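Local coordinates for molybdopterin biosynthesis protein MoaB (Sulfolobus tokodaii, PDB 3IWT), which probably takes part in molybdenum cofactor biosynthesis, probably by binding molybdopterin, as a member of the MogA/MoaB family, at residues I21-S26 / S60-D65. Residues are numbered along the deposited sequence; the frame is centred on the assembly and turned at random.
Sequences ITISTS and SLVPDD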
ATOM      1  N   ILE A  21     -12.327  -2.882 -25.679  1.00 42.23           N
ATOM      2  CA  ILE A  21     -13.431  -2.804 -24.716  1.00 42.78           C
ATOM      3  C   ILE A  21     -13.908  -1.366 -24.568  1.00 42.74           C
ATOM      4  O   ILE A  21     -13.129  -0.462 -24.225  1.00 43.85           O
ATOM      5  CB  ILE A  21     -13.041  -3.371 -23.335  1.00 42.88           C
ATOM      6  CG1 ILE A  21     -12.533  -4.811 -23.440  1.00 42.54           C
ATOM      7  CG2 ILE A  21     -14.229  -3.272 -22.323  1.00 42.38           C
ATOM      8  CD1 ILE A  21     -11.981  -5.360 -22.103  1.00 41.09           C
ATOM      9  N   THR A  22     -15.186  -1.130 -24.818  1.00 42.24           N
ATOM     10  CA  THR A  22     -15.728   0.222 -24.656  1.00 43.20           C
ATOM     11  C   THR A  22     -16.490   0.264 -23.346  1.00 43.70           C
ATOM     12  O   THR A  22     -17.340  -0.574 -23.109  1.00 43.50           O
ATOM     13  CB  THR A  22     -16.608   0.625 -25.860  1.00 43.20           C
ATOM     14  OG1 THR A  22     -15.769   0.724 -27.007  1.00 44.29           O
ATOM     15  CG2 THR A  22     -17.321   1.971 -25.609  1.00 41.78           C
ATOM     16  N   ILE A  23     -16.148   1.239 -22.494  1.00 44.36           N
ATOM     17  CA  ILE A  23     -16.791   1.404 -21.188  1.00 44.19           C
ATOM     18  C   ILE A  23     -17.624   2.690 -21.234  1.00 44.29           C
ATOM     19  O   ILE A  23     -17.093   3.808 -21.151  1.00 43.82           O
ATOM     20  CB  ILE A  23     -15.751   1.433 -20.046  1.00 44.32           C
ATOM     21  CG1 ILE A  23     -14.858   0.194 -20.122  1.00 44.70           C
ATOM     22  CG2 ILE A  23     -16.434   1.521 -18.716  1.00 44.17           C
ATOM     23  CD1 ILE A  23     -13.671   0.187 -19.164  1.00 45.80           C
ATOM     24  N   SER A  24     -18.933   2.520 -21.416  1.00 44.72           N
ATOM     25  CA  SER A  24     -19.879   3.634 -21.621  1.00 44.95           C
ATOM     26  C   SER A  24     -21.279   3.217 -21.185  1.00 45.10           C
ATOM     27  O   SER A  24     -21.911   2.363 -21.826  1.00 44.76           O
ATOM     28  CB  SER A  24     -19.922   4.053 -23.092  1.00 45.48           C
ATOM     29  OG  SER A  24     -20.929   5.041 -23.332  1.00 44.15           O
ATOM     30  N   THR A  25     -21.774   3.845 -20.127  1.00 45.35           N
ATOM     31  CA  THR A  25     -23.100   3.521 -19.598  1.00 45.92           C
ATOM     32  C   THR A  25     -24.192   3.899 -20.612  1.00 46.56           C
ATOM     33  O   THR A  25     -25.068   3.084 -20.900  1.00 47.11           O
ATOM     34  CB  THR A  25     -23.328   4.190 -18.232  1.00 46.18           C
ATOM     35  OG1 THR A  25     -22.364   3.683 -17.297  1.00 45.04           O
ATOM     36  CG2 THR A  25     -24.735   3.910 -17.687  1.00 45.69           C
ATOM     37  N   SER A  26     -24.105   5.099 -21.188  1.00 46.83           N
ATOM     38  CA  SER A  26     -25.126   5.555 -22.159  1.00 47.43           C
ATOM     39  C   SER A  26     -25.241   4.581 -23.326  1.00 47.60           C
ATOM     40  O   SER A  26     -26.338   4.145 -23.663  1.00 48.01           O
ATOM     41  CB  SER A  26     -24.841   6.962 -22.666  1.00 47.39           C
ATOM     42  OG  SER A  26     -23.570   7.066 -23.289  1.00 47.51           O
ATOM     43  N   SER A  60     -16.092  -5.754 -26.793  1.00 45.79           N
ATOM     44  CA  SER A  60     -17.225  -5.758 -25.893  1.00 46.15           C
ATOM     45  C   SER A  60     -17.559  -4.347 -25.428  1.00 46.30           C
ATOM     46  O   SER A  60     -16.703  -3.444 -25.452  1.00 46.62           O
ATOM     47  CB  SER A  60     -16.965  -6.678 -24.699  1.00 47.38           C
ATOM     48  OG  SER A  60     -15.856  -6.230 -23.951  1.00 49.01           O
ATOM     49  N   LEU A  61     -18.811  -4.161 -25.032  1.00 45.39           N
ATOM     50  CA  LEU A  61     -19.299  -2.886 -24.555  1.00 45.15           C
ATOM     51  C   LEU A  61     -19.953  -3.119 -23.214  1.00 44.87           C
ATOM     52  O   LEU A  61     -20.805  -3.994 -23.081  1.00 44.42           O
ATOM     53  CB  LEU A  61     -20.284  -2.286 -25.559  1.00 45.11           C
ATOM     54  CG  LEU A  61     -21.162  -1.106 -25.120  1.00 45.33           C
ATOM     55  CD1 LEU A  61     -20.311   0.069 -24.782  1.00 45.32           C
ATOM     56  CD2 LEU A  61     -22.202  -0.755 -26.195  1.00 45.20           C
ATOM     57  N   VAL A  62     -19.519  -2.351 -22.217  1.00 44.48           N
ATOM     58  CA  VAL A  62     -19.990  -2.489 -20.835  1.00 43.63           C
ATOM     59  C   VAL A  62     -20.240  -1.097 -20.241  1.00 43.43           C
ATOM     60  O   VAL A  62     -19.649  -0.117 -20.709  1.00 42.45           O
ATOM     61  CB  VAL A  62     -18.993  -3.303 -19.966  1.00 43.60           C
ATOM     62  CG1 VAL A  62     -18.949  -4.793 -20.433  1.00 41.55           C
ATOM     63  CG2 VAL A  62     -17.588  -2.677 -19.942  1.00 44.30           C
ATOM     64  N   PRO A  63     -21.088  -1.005 -19.203  1.00 43.79           N
ATOM     65  CA  PRO A  63     -21.283   0.256 -18.496  1.00 44.18           C
ATOM     66  C   PRO A  63     -20.225   0.462 -17.390  1.00 43.93           C
ATOM     67  O   PRO A  63     -19.352  -0.404 -17.197  1.00 43.98           O
ATOM     68  CB  PRO A  63     -22.666   0.069 -17.882  1.00 44.38           C
ATOM     69  CG  PRO A  63     -22.692  -1.341 -17.499  1.00 44.89           C
ATOM     70  CD  PRO A  63     -21.883  -2.079 -18.574  1.00 45.16           C
ATOM     71  N   ASP A  64     -20.331   1.568 -16.650  1.00 43.89           N
ATOM     72  CA  ASP A  64     -19.475   1.843 -15.485  1.00 43.89           C
ATOM     73  C   ASP A  64     -19.906   1.019 -14.267  1.00 43.76           C
ATOM     74  O   ASP A  64     -20.387   1.553 -13.266  1.00 43.86           O
ATOM     75  CB  ASP A  64     -19.529   3.334 -15.095  1.00 44.07           C
ATOM     76  CG  ASP A  64     -18.993   4.252 -16.167  1.00 45.59           C
ATOM     77  OD1 ASP A  64     -17.981   3.920 -16.817  1.00 46.96           O
ATOM     78  OD2 ASP A  64     -19.584   5.342 -16.325  1.00 44.84           O
ATOM     79  N   ASP A  65     -19.698  -0.285 -14.345  1.00 43.44           N
ATOM     80  CA  ASP A  65     -20.109  -1.209 -13.289  1.00 43.69           C
ATOM     81  C   ASP A  65     -18.938  -2.135 -13.057  1.00 43.28           C
ATOM     82  O   ASP A  65     -18.422  -2.721 -14.027  1.00 43.33           O
ATOM     83  CB  ASP A  65     -21.341  -1.999 -13.715  1.00 43.46           C
ATOM     84  CG  ASP A  65     -21.712  -3.081 -12.703  1.00 45.09           C
ATOM     85  OD1 ASP A  65     -22.326  -2.762 -11.692  1.00 50.19           O
ATOM     86  OD2 ASP A  65     -21.355  -4.246 -12.895  1.00 48.59           O
TER
HETATM   87  O   HOH W   1     -17.196   5.421 -19.017  1.00 32.36           O
HETATM   88  O   HOH W   2     -22.056   5.596 -15.380  1.00 33.46           O
HETATM   89  O   HOH W   3     -20.248   6.029 -18.906  1.00 34.72           O
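Thr25 OG1 lies over one face of the Asp64 carboxylate, while the water that bridges OD1 to Ile23 O and the one that bridges OD2 to Thr25 OG1 sit near its plane; a third, on OD2 and Thr25 N, is tilted from it. Asp64 OD1 also touches the CG2 methyl of Ile23 at 3.4 Å. With OG1 beside its own backbone N (chi1 -62°), Thr25 receives the amide of Asp64, centre of an inverse gamma turn, N to OG1 3.0 Å and almost straight at 176°. Upstream, strands 17-23 and 55-62 run parallel. Thr22 N bonds to Ser60 O, Val62 N to Thr22 O (2.9 Å), and Ser24 N to Val62 O, which carries the ladder past the end of the first strand. On one face Ile21, Ser60 and Val62 pack on helix 66-77, and Ile23 beside them reaches Ser87 of strand 84-88; Ile23 CG1 is 4.0 Å from Val62 CG2. On the other, Leu61 CD1 rests on Thr22 CG2 at 3.6 Å, and Thr22 OG1 bonds to Asp39. Strand 55-62, outermost in the sheet of this chain, pairs with 17-23, whose other edge bonds to strand 84-88. Both segments leave the sheet for helices capped by Ser24 and Asp65; Ser24 OG also bonds to Arg27 NH1. With an alanine at Thr25 the Asp64 amide would probably lose its acceptor, and the water on OD2 one of its partners. Chemically, one hydroxyl and three bridging waters link the two exits, polar bonds taking over where the backbone ladder stops.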